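Local coordinates for Can2 (Sulfobacillus thermosulfidooxidans, PDB 7BDV), which serves as a dual-specificity nuclease, an ancillary effector that binds cyclic tetra-adenylate and potentiates type III CRISPR defence, at residues C16-H21 against V37-T42; P24-V29 against Q50-A55; L92-G97 against A104-F109. All blocks are in the same frame, centred on the assembly; numbering follows the deposited sequence.

The three interactions show how one Rossmann-like CARF domain divides its labour between a hydrophobic core and a ligand site at the strand ends. Interaction 1 is the sheet itself: adjacent parallel strands joined by backbone hydrogen bonds, whose following loops grip the nucleotide. Interaction 2 lies on the face carrying Cys16 and Leu39, where Phe52 of one helix packs against the neighbouring helix without any hydrogen bond across the contact. Interaction 3 packs a helix on the other face, beside Leu17. All three are buried, yet only 16-21, 37-42 and 92-97 lead from strands into ligand-binding loops. Interaction 3 is also touched by the second subunit.

Interaction 1 (C16-H21 against V37-T42); sequences CLLSDH and VILLYT. With nucleotides of chain E.
Cys16 and Leu40 carry the parallel pairing of strands 13-17 and 36-41. Cys16 N donates to Ile38 O and Cys16 O accepts from Leu40 N, both at 2.9 Å, so Cys16 straddles Leu39; Leu18 N then reaches Leu40 O with an N-H...O angle of 176°. Side chains follow the two faces. On one, Cys16 SG touches Leu39 CD2 at 3.6 Å, the sulfur being placed between backbone N and carbonyl carbon (chi1 49°). Leu18 CD2 crosses to the same Leu39 methyl, with Leu18 CD1 near Tyr41 CB. On the other, Leu17 and Leu40 run alongside each other in the same direction, Leu17 CD1 meeting Leu40 CD2.

Beyond the strands the two segments part, and water 1 bridges them by donating to both Leu18 O and Thr42 OG1. Thr42 OG1 in turn donates to N1 of adenosine A4 of chain E at 2.8 Å. The other loop grips the ligand backbone: Ser19 OG, at 2.6 Å, and His21 N both bond OP1 of A1 of chain E, while Asp20 OD2 accepts from O2' of A4 at 2.5 Å. Farther out, Tyr150 bonds His21 ND1, and Phe52 covers Leu39.

The chemistry is consistent with recognition of both base and sugar-phosphate: a hydroxyl donor facing N1 suits adenine, whose N1 is an acceptor, and a carboxylate at O2' suits a ribose.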
loop_
_atom_site.group_PDB
_atom_site.type_symbol
_atom_site.label_atom_id
_atom_site.label_comp_id
_atom_site.label_asym_id
_atom_site.label_seq_id
_atom_site.Cartn_x
_atom_site.Cartn_y
_atom_site.Cartn_z
ATOM N N CYS A 16 -11.927 5.038 23.464
ATOM C CA CYS A 16 -11.562 4.978 22.033
ATOM C C CYS A 16 -11.709 3.574 21.464
ATOM O O CYS A 16 -11.704 2.558 22.213
ATOM C CB CYS A 16 -10.237 5.656 21.756
ATOM S SG CYS A 16 -8.920 5.151 22.864
ATOM N N LEU A 17 -11.937 3.545 20.153
ATOM C CA LEU A 17 -12.241 2.302 19.396
ATOM C C LEU A 17 -10.974 1.924 18.646
ATOM O O LEU A 17 -10.600 2.696 17.751
ATOM C CB LEU A 17 -13.387 2.586 18.412
ATOM C CG LEU A 17 -14.781 2.710 18.999
ATOM C CD1 LEU A 17 -14.829 3.724 20.118
ATOM C CD2 LEU A 17 -15.771 3.097 17.916
ATOM N N LEU A 18 -10.362 0.771 18.936
ATOM C CA LEU A 18 -9.074 0.379 18.322
ATOM C C LEU A 18 -9.325 -0.287 16.960
ATOM O O LEU A 18 -10.284 -1.063 16.821
ATOM C CB LEU A 18 -8.322 -0.576 19.247
ATOM C CG LEU A 18 -7.917 0.029 20.593
ATOM C CD1 LEU A 18 -6.791 -0.777 21.228
ATOM C CD2 LEU A 18 -7.482 1.482 20.456
ATOM N N SER A 19 -8.407 -0.064 16.034
ATOM C CA SER A 19 -8.533 -0.469 14.613
ATOM C C SER A 19 -7.161 -0.400 13.961
ATOM O O SER A 19 -6.153 -0.144 14.718
ATOM C CB SER A 19 -9.572 0.399 13.929
ATOM O OG SER A 19 -9.224 1.755 13.944
ATOM N N ASP A 20 -7.060 -0.615 12.639
ATOM C CA ASP A 20 -5.745 -0.606 11.949
ATOM C C ASP A 20 -4.911 0.608 12.337
ATOM O O ASP A 20 -3.675 0.429 12.475
ATOM C CB ASP A 20 -5.870 -0.648 10.425
ATOM C CG ASP A 20 -6.348 -1.994 9.917
ATOM O OD1 ASP A 20 -5.676 -3.010 10.228
ATOM O OD2 ASP A 20 -7.418 -2.019 9.258
ATOM N N HIS A 21 -5.492 1.810 12.390
ATOM C CA HIS A 21 -4.726 3.064 12.569
ATOM C C HIS A 21 -4.986 3.610 13.974
ATOM O O HIS A 21 -6.009 4.212 14.166
ATOM C CB HIS A 21 -5.037 4.075 11.462
ATOM C CG HIS A 21 -4.721 3.478 10.126
ATOM N ND1 HIS A 21 -3.429 3.401 9.635
ATOM C CD2 HIS A 21 -5.516 2.913 9.200
ATOM C CE1 HIS A 21 -3.452 2.788 8.461
ATOM N NE2 HIS A 21 -4.731 2.506 8.146
ATOM N N VAL A 37 -8.222 5.840 30.341
ATOM C CA VAL A 37 -8.548 5.470 28.934
ATOM C C VAL A 37 -9.257 4.113 28.943
ATOM O O VAL A 37 -8.725 3.174 29.567
ATOM C CB VAL A 37 -7.275 5.433 28.082
ATOM C CG1 VAL A 37 -7.551 4.939 26.663
ATOM C CG2 VAL A 37 -6.566 6.767 28.086
ATOM N N ILE A 38 -10.437 4.026 28.329
ATOM C CA ILE A 38 -11.148 2.751 28.022
ATOM C C ILE A 38 -10.884 2.418 26.549
ATOM O O ILE A 38 -11.346 3.192 25.675
ATOM C CB ILE A 38 -12.641 2.823 28.366
ATOM C CG1 ILE A 38 -12.829 3.065 29.873
ATOM C CG2 ILE A 38 -13.390 1.553 27.960
ATOM C CD1 ILE A 38 -14.209 3.430 30.251
ATOM N N LEU A 39 -10.163 1.328 26.298
ATOM C CA LEU A 39 -9.847 0.825 24.929
ATOM C C LEU A 39 -10.869 -0.267 24.556
ATOM O O LEU A 39 -10.929 -1.307 25.236
ATOM C CB LEU A 39 -8.423 0.272 24.899
ATOM C CG LEU A 39 -7.308 1.214 25.351
ATOM C CD1 LEU A 39 -5.972 0.496 25.340
ATOM C CD2 LEU A 39 -7.252 2.455 24.478
ATOM N N LEU A 40 -11.696 -0.006 23.553
ATOM C CA LEU A 40 -12.586 -1.016 22.941
ATOM C C LEU A 40 -11.818 -1.734 21.840
ATOM O O LEU A 40 -11.651 -1.132 20.760
ATOM C CB LEU A 40 -13.827 -0.310 22.405
ATOM C CG LEU A 40 -14.990 -0.118 23.374
ATOM C CD1 LEU A 40 -14.532 0.283 24.756
ATOM C CD2 LEU A 40 -15.976 0.893 22.830
ATOM N N TYR A 41 -11.337 -2.952 22.105
ATOM C CA TYR A 41 -10.592 -3.774 21.116
ATOM C C TYR A 41 -11.513 -4.897 20.622
ATOM O O TYR A 41 -12.569 -5.112 21.212
ATOM C CB TYR A 41 -9.278 -4.300 21.689
ATOM C CG TYR A 41 -9.432 -5.384 22.723
ATOM C CD1 TYR A 41 -9.595 -5.080 24.067
ATOM C CD2 TYR A 41 -9.387 -6.719 22.351
ATOM C CE1 TYR A 41 -9.746 -6.084 25.013
ATOM C CE2 TYR A 41 -9.542 -7.732 23.286
ATOM C CZ TYR A 41 -9.726 -7.411 24.619
ATOM O OH TYR A 41 -9.872 -8.407 25.538
ATOM N N THR A 42 -11.119 -5.584 19.555
ATOM C CA THR A 42 -11.941 -6.645 18.932
ATOM C C THR A 42 -11.174 -7.957 18.986
ATOM O O THR A 42 -9.965 -7.950 19.197
ATOM C CB THR A 42 -12.318 -6.244 17.511
ATOM O OG1 THR A 42 -11.087 -6.110 16.825
ATOM C CG2 THR A 42 -13.100 -4.953 17.460
ATOM P P A E 4 -15.808 0.871 7.641
ATOM O OP1 A E 4 -16.938 0.351 8.451
ATOM O OP2 A E 4 -15.394 2.247 7.246
ATOM O "O5'" A E 4 -14.651 0.275 8.579
ATOM C "C5'" A E 4 -13.297 0.560 8.335
ATOM C "C4'" A E 4 -12.623 0.601 9.685
ATOM O "O4'" A E 4 -12.908 -0.638 10.406
ATOM C "C3'" A E 4 -11.106 0.712 9.616
ATOM O "O3'" A E 4 -10.707 1.679 10.601
ATOM C "C2'" A E 4 -10.655 -0.713 9.929
ATOM O "O2'" A E 4 -9.321 -0.817 10.382
ATOM C "C1'" A E 4 -11.705 -1.120 10.958
ATOM N N9 A E 4 -11.843 -2.543 11.178
ATOM C C8 A E 4 -11.992 -3.549 10.217
ATOM N N7 A E 4 -12.111 -4.744 10.767
ATOM C C5 A E 4 -12.012 -4.519 12.141
ATOM C C6 A E 4 -12.026 -5.388 13.256
ATOM N N6 A E 4 -12.160 -6.700 13.136
ATOM N N1 A E 4 -11.876 -4.854 14.505
ATOM C C2 A E 4 -11.706 -3.526 14.595
ATOM N N3 A E 4 -11.688 -2.610 13.617
ATOM C C4 A E 4 -11.833 -3.177 12.401
ATOM P P A E 1 -9.354 2.498 10.452
ATOM O OP1 A E 1 -8.362 2.163 11.550
ATOM O OP2 A E 1 -8.653 2.461 9.103
ATOM O "O5'" A E 1 -9.965 3.940 10.720
ATOM C "C5'" A E 1 -9.043 5.012 10.883
ATOM C "C4'" A E 1 -9.821 6.283 10.777
ATOM O "O4'" A E 1 -9.017 7.350 11.320
ATOM C "C3'" A E 1 -10.162 6.735 9.352
ATOM O "O3'" A E 1 -11.219 7.644 9.423
ATOM C "C2'" A E 1 -8.953 7.579 8.996
ATOM O "O2'" A E 1 -9.263 8.479 7.956
ATOM C "C1'" A E 1 -8.799 8.321 10.325
ATOM N N9 A E 1 -7.547 8.931 10.634
ATOM C C8 A E 1 -7.410 10.138 11.258
ATOM N N7 A E 1 -6.167 10.466 11.469
ATOM C C5 A E 1 -5.446 9.397 10.985
ATOM C C6 A E 1 -4.070 9.138 10.935
ATOM N N6 A E 1 -3.143 9.963 11.403
ATOM N N1 A E 1 -3.689 7.961 10.408
ATOM C C2 A E 1 -4.619 7.128 9.945
ATOM N N3 A E 1 -5.920 7.274 9.902
ATOM C C4 A E 1 -6.287 8.432 10.472
HETATM O O HOH W 1 -9.480 -3.741 17.243
#

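Interaction 2 (P24-V29 against Q50-A55); sequences PNVIPV and QRFRQA. With nucleotides of chain E.
Asn25 O takes a hydrogen bond from Tyr14 OH of strand 13-17 and also meets the edge of the Phe52 ring, with Phe52 CE2 4.0 Å from Asn25 O. This is helix-to-helix packing in a Rossmann-like CARF fold: helices 23-31 and 47-55 follow successive parallel strands and cover the same face of the sheet. The two segments run in nearly the same direction, with axes 10.5 Å apart at a crossing angle of -30°.

Phe52 bridges them. Its CG stands opposite the backbone N (chi1 -174°), which carries the ring across to the first helix. Val26 and the ring of Phe52 pass one another running opposite ways, Val26 CG2 coming within 3.7 Å of Phe52 CD2, while Val29 CG2 meets the ring edge at Phe52 CZ. Underneath, Phe52 rests on Val37 and Leu39 of strand 36-41, so one aromatic side chain joins two helices and the sheet.

Pro28 has no N-H to give to the preceding turn, and the helix is kinked there; Val29 N makes only a weak bond to Val26 O. At the ligand side, Pro24 CG lies 3.6 Å from O4' of A1 of chain E. One turn on from Phe52, Ala55 CB approaches both methyls of Val26, with Val26 CG1 4.1 Å away.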
loop_
_atom_site.group_PDB
_atom_site.type_symbol
_atom_site.label_atom_id
_atom_site.label_comp_id
_atom_site.label_asym_id
_atom_site.label_seq_id
_atom_site.Cartn_x
_atom_site.Cartn_y
_atom_site.Cartn_z
ATOM N N PRO A 24 -5.089 8.313 15.540
ATOM C CA PRO A 24 -6.075 9.305 15.946
ATOM C C PRO A 24 -6.592 9.082 17.388
ATOM O O PRO A 24 -7.157 9.997 17.930
ATOM C CB PRO A 24 -7.226 9.152 14.957
ATOM C CG PRO A 24 -7.015 7.799 14.309
ATOM C CD PRO A 24 -5.554 7.446 14.467
ATOM N N ASN A 25 -6.384 7.900 17.967
ATOM C CA ASN A 25 -6.666 7.635 19.409
ATOM C C ASN A 25 -5.478 8.077 20.277
ATOM O O ASN A 25 -5.699 8.479 21.438
ATOM C CB ASN A 25 -6.966 6.160 19.631
ATOM C CG ASN A 25 -8.194 5.712 18.866
ATOM O OD1 ASN A 25 -8.204 4.636 18.240
ATOM N ND2 ASN A 25 -9.264 6.480 19.031
ATOM N N VAL A 26 -4.260 8.014 19.750
ATOM C CA VAL A 26 -3.010 8.244 20.534
ATOM C C VAL A 26 -2.714 9.745 20.593
ATOM O O VAL A 26 -2.270 10.215 21.652
ATOM C CB VAL A 26 -1.849 7.426 19.943
ATOM C CG1 VAL A 26 -0.484 7.902 20.398
ATOM C CG2 VAL A 26 -2.025 5.954 20.216
ATOM N N ILE A 27 -2.937 10.476 19.490
ATOM C CA ILE A 27 -2.562 11.903 19.380
ATOM C C ILE A 27 -3.233 12.717 20.487
ATOM O O ILE A 27 -2.557 13.499 21.147
ATOM C CB ILE A 27 -2.832 12.444 17.962
ATOM C CG1 ILE A 27 -1.804 11.898 16.958
ATOM C CG2 ILE A 27 -2.854 13.954 17.973
ATOM N N PRO A 28 -4.558 12.609 20.734
ATOM C CA PRO A 28 -5.180 13.333 21.843
ATOM C C PRO A 28 -4.660 12.993 23.257
ATOM O O PRO A 28 -4.697 13.852 24.114
ATOM C CB PRO A 28 -6.661 12.974 21.711
ATOM C CG PRO A 28 -6.811 12.561 20.257
ATOM C CD PRO A 28 -5.538 11.835 19.954
ATOM N N VAL A 29 -4.202 11.770 23.473
ATOM C CA VAL A 29 -3.692 11.247 24.787
ATOM C C VAL A 29 -2.295 11.822 25.053
ATOM O O VAL A 29 -2.010 12.159 26.229
ATOM C CB VAL A 29 -3.699 9.703 24.794
ATOM C CG1 VAL A 29 -2.932 9.113 25.971
ATOM C CG2 VAL A 29 -5.129 9.174 24.765
ATOM N N GLN A 50 -1.538 -3.500 23.019
ATOM C CA GLN A 50 -0.081 -3.484 23.370
ATOM C C GLN A 50 0.616 -2.352 22.597
ATOM O O GLN A 50 1.423 -1.604 23.200
ATOM C CB GLN A 50 0.511 -4.869 23.107
ATOM C CG GLN A 50 1.988 -5.055 23.447
ATOM C CD GLN A 50 2.414 -6.515 23.387
ATOM O OE1 GLN A 50 1.784 -7.396 23.980
ATOM N NE2 GLN A 50 3.510 -6.799 22.694
ATOM N N ARG A 51 0.286 -2.177 21.314
ATOM C CA ARG A 51 0.800 -1.014 20.530
ATOM C C ARG A 51 0.376 0.305 21.179
ATOM O O ARG A 51 1.228 1.197 21.254
ATOM C CB ARG A 51 0.346 -1.085 19.087
ATOM C CG ARG A 51 0.999 -2.243 18.354
ATOM C CD ARG A 51 0.604 -2.132 16.905
ATOM N NE ARG A 51 1.134 -3.199 16.086
ATOM C CZ ARG A 51 0.913 -3.294 14.786
ATOM N NH1 ARG A 51 0.164 -2.390 14.167
ATOM N NH2 ARG A 51 1.426 -4.306 14.114
ATOM N N PHE A 52 -0.870 0.422 21.622
ATOM C CA PHE A 52 -1.402 1.651 22.260
ATOM C C PHE A 52 -0.592 1.956 23.530
ATOM O O PHE A 52 -0.313 3.131 23.769
ATOM C CB PHE A 52 -2.877 1.508 22.614
ATOM C CG PHE A 52 -3.500 2.773 23.135
ATOM C CD1 PHE A 52 -3.405 3.109 24.476
ATOM C CD2 PHE A 52 -4.123 3.672 22.274
ATOM C CE1 PHE A 52 -3.931 4.304 24.948
ATOM C CE2 PHE A 52 -4.652 4.853 22.746
ATOM C CZ PHE A 52 -4.559 5.175 24.084
ATOM N N ARG A 53 -0.296 0.929 24.334
ATOM C CA ARG A 53 0.477 1.083 25.598
ATOM C C ARG A 53 1.886 1.562 25.254
ATOM O O ARG A 53 2.375 2.482 25.915
ATOM C CB ARG A 53 0.493 -0.239 26.376
ATOM C CG ARG A 53 -0.872 -0.686 26.879
ATOM C CD ARG A 53 -0.820 -1.981 27.706
ATOM N NE ARG A 53 -2.087 -2.286 28.359
ATOM C CZ ARG A 53 -2.494 -1.754 29.521
ATOM N NH1 ARG A 53 -1.744 -0.875 30.172
ATOM N NH2 ARG A 53 -3.668 -2.094 30.025
ATOM N N GLN A 54 2.514 0.954 24.249
ATOM C CA GLN A 54 3.895 1.260 23.801
ATOM C C GLN A 54 3.958 2.688 23.253
ATOM O O GLN A 54 4.934 3.411 23.581
ATOM C CB GLN A 54 4.339 0.234 22.751
ATOM C CG GLN A 54 5.813 0.277 22.400
ATOM C CD GLN A 54 6.683 0.243 23.635
ATOM O OE1 GLN A 54 6.381 -0.421 24.621
ATOM N NE2 GLN A 54 7.766 0.998 23.600
ATOM N N ALA A 55 2.963 3.104 22.464
ATOM C CA ALA A 55 2.918 4.458 21.870
ATOM C C ALA A 55 2.751 5.506 22.980
ATOM O O ALA A 55 3.291 6.610 22.820
ATOM C CB ALA A 55 1.804 4.560 20.864
ATOM P P A E 1 -9.354 2.498 10.452
ATOM O OP1 A E 1 -8.362 2.163 11.550
ATOM O OP2 A E 1 -8.653 2.461 9.103
ATOM O "O5'" A E 1 -9.965 3.940 10.720
ATOM C "C5'" A E 1 -9.043 5.012 10.883
ATOM C "C4'" A E 1 -9.821 6.283 10.777
ATOM O "O4'" A E 1 -9.017 7.350 11.320
ATOM C "C3'" A E 1 -10.162 6.735 9.352
ATOM O "O3'" A E 1 -11.219 7.644 9.423
ATOM C "C2'" A E 1 -8.953 7.579 8.996
ATOM O "O2'" A E 1 -9.263 8.479 7.956
ATOM C "C1'" A E 1 -8.799 8.321 10.325
ATOM N N9 A E 1 -7.547 8.931 10.634
ATOM C C8 A E 1 -7.410 10.138 11.258
ATOM N N7 A E 1 -6.167 10.466 11.469
ATOM C C5 A E 1 -5.446 9.397 10.985
ATOM C C6 A E 1 -4.070 9.138 10.935
ATOM N N6 A E 1 -3.143 9.963 11.403
ATOM N N1 A E 1 -3.689 7.961 10.408
ATOM C C2 A E 1 -4.619 7.128 9.945
ATOM N N3 A E 1 -5.920 7.274 9.902
ATOM C C4 A E 1 -6.287 8.432 10.472
#

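Interaction 3 (L92-G97 against A104-F109); sequences LNVTGG and AAFDRF. With nucleotides of chain E.
Leu92 reaches from strand 90-93 to helix 99-111, and its CB and both branches find partners there. Its CB lies over one face of the Phe109 ring as a CH-pi contact, with Leu92 CB 3.7 Å from the Phe109 ring centroid and 17° off the normal. With chi1 at 175°, CG extends opposite the backbone N and turns the two branches toward the preceding helical turn. There Leu92 CD1 sits 4.0 Å from Ala105 CB. The other branch touches both side chain and backbone: Leu92 CD2 is 3.8 Å from Ala105 CB and 3.7 Å from Phe106 N. Small Ala105 thus receives the leucine tip while Phe109 covers its root.

Val94, two residues on, extends the seam more loosely, its CG2 crossing to Phe106 CB at 4.2 Å. Leu103 of the second subunit packs on both Val94 and Phe106. Helix 73-86 adds to the packing, with Cys80 on Ala105 and Leu84 on Phe109.

The strand then ends in an Asx turn, in which Asn93 OD1 accepts from Thr95 N at 3.1 Å. The chain continues to the ligand, where Gly97 O lies 3.2 Å from C4' of A4 of chain E. Gly97 has a positive phi (94°), a backbone shape that glycine adopts readily. Lys99 of the second subunit donates to both Thr95 O and Gly97 O, tying the loop across the dimer.

A strand, a tight glycine-containing loop and a helix packed back on the sheet form the start of a beta-alpha-beta crossover, here at the cyclic tetra-adenylate site of a CARF domain.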
loop_
_atom_site.group_PDB
_atom_site.type_symbol
_atom_site.label_atom_id
_atom_site.label_comp_id
_atom_site.label_asym_id
_atom_site.label_seq_id
_atom_site.Cartn_x
_atom_site.Cartn_y
_atom_site.Cartn_z
ATOM N N LEU A 92 -15.932 10.432 24.258
ATOM C CA LEU A 92 -15.760 9.436 23.169
ATOM C C LEU A 92 -14.894 10.052 22.074
ATOM O O LEU A 92 -15.205 11.152 21.604
ATOM C CB LEU A 92 -17.116 9.012 22.611
ATOM C CG LEU A 92 -17.055 8.074 21.408
ATOM C CD1 LEU A 92 -16.568 6.712 21.834
ATOM C CD2 LEU A 92 -18.416 7.944 20.737
ATOM N N ASN A 93 -13.837 9.338 21.700
ATOM C CA ASN A 93 -13.102 9.485 20.423
ATOM C C ASN A 93 -13.724 8.503 19.429
ATOM O O ASN A 93 -13.526 7.329 19.590
ATOM C CB ASN A 93 -11.605 9.298 20.611
ATOM C CG ASN A 93 -10.829 9.659 19.354
ATOM O OD1 ASN A 93 -11.378 9.673 18.241
ATOM N ND2 ASN A 93 -9.557 9.924 19.530
ATOM N N VAL A 94 -14.489 9.008 18.457
ATOM C CA VAL A 94 -15.323 8.191 17.530
ATOM C C VAL A 94 -14.542 7.962 16.217
ATOM O O VAL A 94 -15.134 7.441 15.249
ATOM C CB VAL A 94 -16.682 8.896 17.310
ATOM C CG1 VAL A 94 -16.555 10.146 16.446
ATOM C CG2 VAL A 94 -17.769 7.972 16.753
ATOM N N THR A 95 -13.254 8.313 16.165
ATOM C CA THR A 95 -12.422 8.277 14.915
ATOM C C THR A 95 -12.066 6.819 14.567
ATOM O O THR A 95 -12.015 6.458 13.394
ATOM C CB THR A 95 -11.122 9.089 15.030
ATOM O OG1 THR A 95 -11.315 10.249 15.840
ATOM C CG2 THR A 95 -10.575 9.491 13.673
ATOM N N GLY A 96 -11.798 5.991 15.571
ATOM C CA GLY A 96 -11.454 4.581 15.372
ATOM C C GLY A 96 -12.653 3.712 15.046
ATOM O O GLY A 96 -13.790 4.188 15.146
ATOM N N GLY A 97 -12.374 2.475 14.664
ATOM C CA GLY A 97 -13.310 1.338 14.674
ATOM C C GLY A 97 -13.986 1.176 13.325
ATOM O O GLY A 97 -13.707 1.978 12.402
ATOM N N ALA A 104 -22.715 2.865 16.939
ATOM C CA ALA A 104 -23.271 2.349 18.212
ATOM C C ALA A 104 -22.861 3.285 19.349
ATOM O O ALA A 104 -23.739 3.715 20.111
ATOM C CB ALA A 104 -22.786 0.945 18.440
ATOM N N ALA A 105 -21.577 3.609 19.427
ATOM C CA ALA A 105 -20.975 4.398 20.526
ATOM C C ALA A 105 -21.444 5.842 20.410
ATOM O O ALA A 105 -21.863 6.417 21.401
ATOM C CB ALA A 105 -19.469 4.254 20.487
ATOM N N PHE A 106 -21.397 6.425 19.211
ATOM C CA PHE A 106 -21.926 7.782 18.963
ATOM C C PHE A 106 -23.346 7.892 19.519
ATOM O O PHE A 106 -23.621 8.826 20.314
ATOM C CB PHE A 106 -21.896 8.109 17.472
ATOM C CG PHE A 106 -22.224 9.536 17.173
ATOM C CD1 PHE A 106 -21.258 10.526 17.268
ATOM C CD2 PHE A 106 -23.491 9.883 16.757
ATOM C CE1 PHE A 106 -21.562 11.839 16.944
ATOM C CE2 PHE A 106 -23.784 11.194 16.403
ATOM C CZ PHE A 106 -22.825 12.172 16.514
ATOM N N ASP A 107 -24.224 6.970 19.121
ATOM C CA ASP A 107 -25.657 6.958 19.508
ATOM C C ASP A 107 -25.824 7.084 21.036
ATOM O O ASP A 107 -26.644 7.908 21.467
ATOM C CB ASP A 107 -26.351 5.694 19.000
ATOM C CG ASP A 107 -27.840 5.691 19.303
ATOM O OD1 ASP A 107 -28.592 6.371 18.574
ATOM O OD2 ASP A 107 -28.240 5.024 20.294
ATOM N N ARG A 108 -25.111 6.282 21.825
ATOM C CA ARG A 108 -25.276 6.235 23.306
ATOM C C ARG A 108 -24.625 7.465 23.949
ATOM O O ARG A 108 -25.172 7.965 24.938
ATOM C CB ARG A 108 -24.661 4.966 23.894
ATOM C CG ARG A 108 -25.238 3.673 23.345
ATOM C CD ARG A 108 -26.732 3.733 23.065
ATOM N NE ARG A 108 -27.476 4.035 24.274
ATOM C CZ ARG A 108 -28.702 4.547 24.317
ATOM N NH1 ARG A 108 -29.354 4.856 23.206
ATOM N NH2 ARG A 108 -29.273 4.763 25.490
ATOM N N PHE A 109 -23.503 7.947 23.403
ATOM C CA PHE A 109 -22.798 9.143 23.920
ATOM C C PHE A 109 -23.617 10.397 23.593
ATOM O O PHE A 109 -23.685 11.296 24.446
ATOM C CB PHE A 109 -21.357 9.183 23.419
ATOM C CG PHE A 109 -20.405 8.405 24.286
ATOM C CD1 PHE A 109 -20.347 7.032 24.212
ATOM C CD2 PHE A 109 -19.551 9.062 25.146
ATOM C CE1 PHE A 109 -19.457 6.316 25.006
ATOM C CE2 PHE A 109 -18.679 8.355 25.954
ATOM C CZ PHE A 109 -18.622 6.988 25.870
ATOM P P A E 4 -15.808 0.871 7.641
ATOM O OP1 A E 4 -16.938 0.351 8.451
ATOM O OP2 A E 4 -15.394 2.247 7.246
ATOM O "O5'" A E 4 -14.651 0.275 8.579
ATOM C "C5'" A E 4 -13.297 0.560 8.335
ATOM C "C4'" A E 4 -12.623 0.601 9.685
ATOM O "O4'" A E 4 -12.908 -0.638 10.406
ATOM C "C3'" A E 4 -11.106 0.712 9.616
ATOM O "O3'" A E 4 -10.707 1.679 10.601
ATOM C "C2'" A E 4 -10.655 -0.713 9.929
ATOM O "O2'" A E 4 -9.321 -0.817 10.382
ATOM C "C1'" A E 4 -11.705 -1.120 10.958
ATOM N N9 A E 4 -11.843 -2.543 11.178
ATOM C C8 A E 4 -11.992 -3.549 10.217
ATOM N N7 A E 4 -12.111 -4.744 10.767
ATOM C C5 A E 4 -12.012 -4.519 12.141
ATOM C C6 A E 4 -12.026 -5.388 13.256
ATOM N N6 A E 4 -12.160 -6.700 13.136
ATOM N N1 A E 4 -11.876 -4.854 14.505
ATOM C C2 A E 4 -11.706 -3.526 14.595
ATOM N N3 A E 4 -11.688 -2.610 13.617
ATOM C C4 A E 4 -11.833 -3.177 12.401
ATOM P P A E 1 -9.354 2.498 10.452
ATOM O OP1 A E 1 -8.362 2.163 11.550
ATOM O OP2 A E 1 -8.653 2.461 9.103
ATOM O "O5'" A E 1 -9.965 3.940 10.720
ATOM C "C5'" A E 1 -9.043 5.012 10.883
ATOM C "C4'" A E 1 -9.821 6.283 10.777
ATOM O "O4'" A E 1 -9.017 7.350 11.320
ATOM C "C3'" A E 1 -10.162 6.735 9.352
ATOM O "O3'" A E 1 -11.219 7.644 9.423
ATOM C "C2'" A E 1 -8.953 7.579 8.996
ATOM O "O2'" A E 1 -9.263 8.479 7.956
ATOM C "C1'" A E 1 -8.799 8.321 10.325
ATOM N N9 A E 1 -7.547 8.931 10.634
ATOM C C8 A E 1 -7.410 10.138 11.258
ATOM N N7 A E 1 -6.167 10.466 11.469
ATOM C C5 A E 1 -5.446 9.397 10.985
ATOM C C6 A E 1 -4.070 9.138 10.935
ATOM N N6 A E 1 -3.143 9.963 11.403
ATOM N N1 A E 1 -3.689 7.961 10.408
ATOM C C2 A E 1 -4.619 7.128 9.945
ATOM N N3 A E 1 -5.920 7.274 9.902
ATOM C C4 A E 1 -6.287 8.432 10.472
#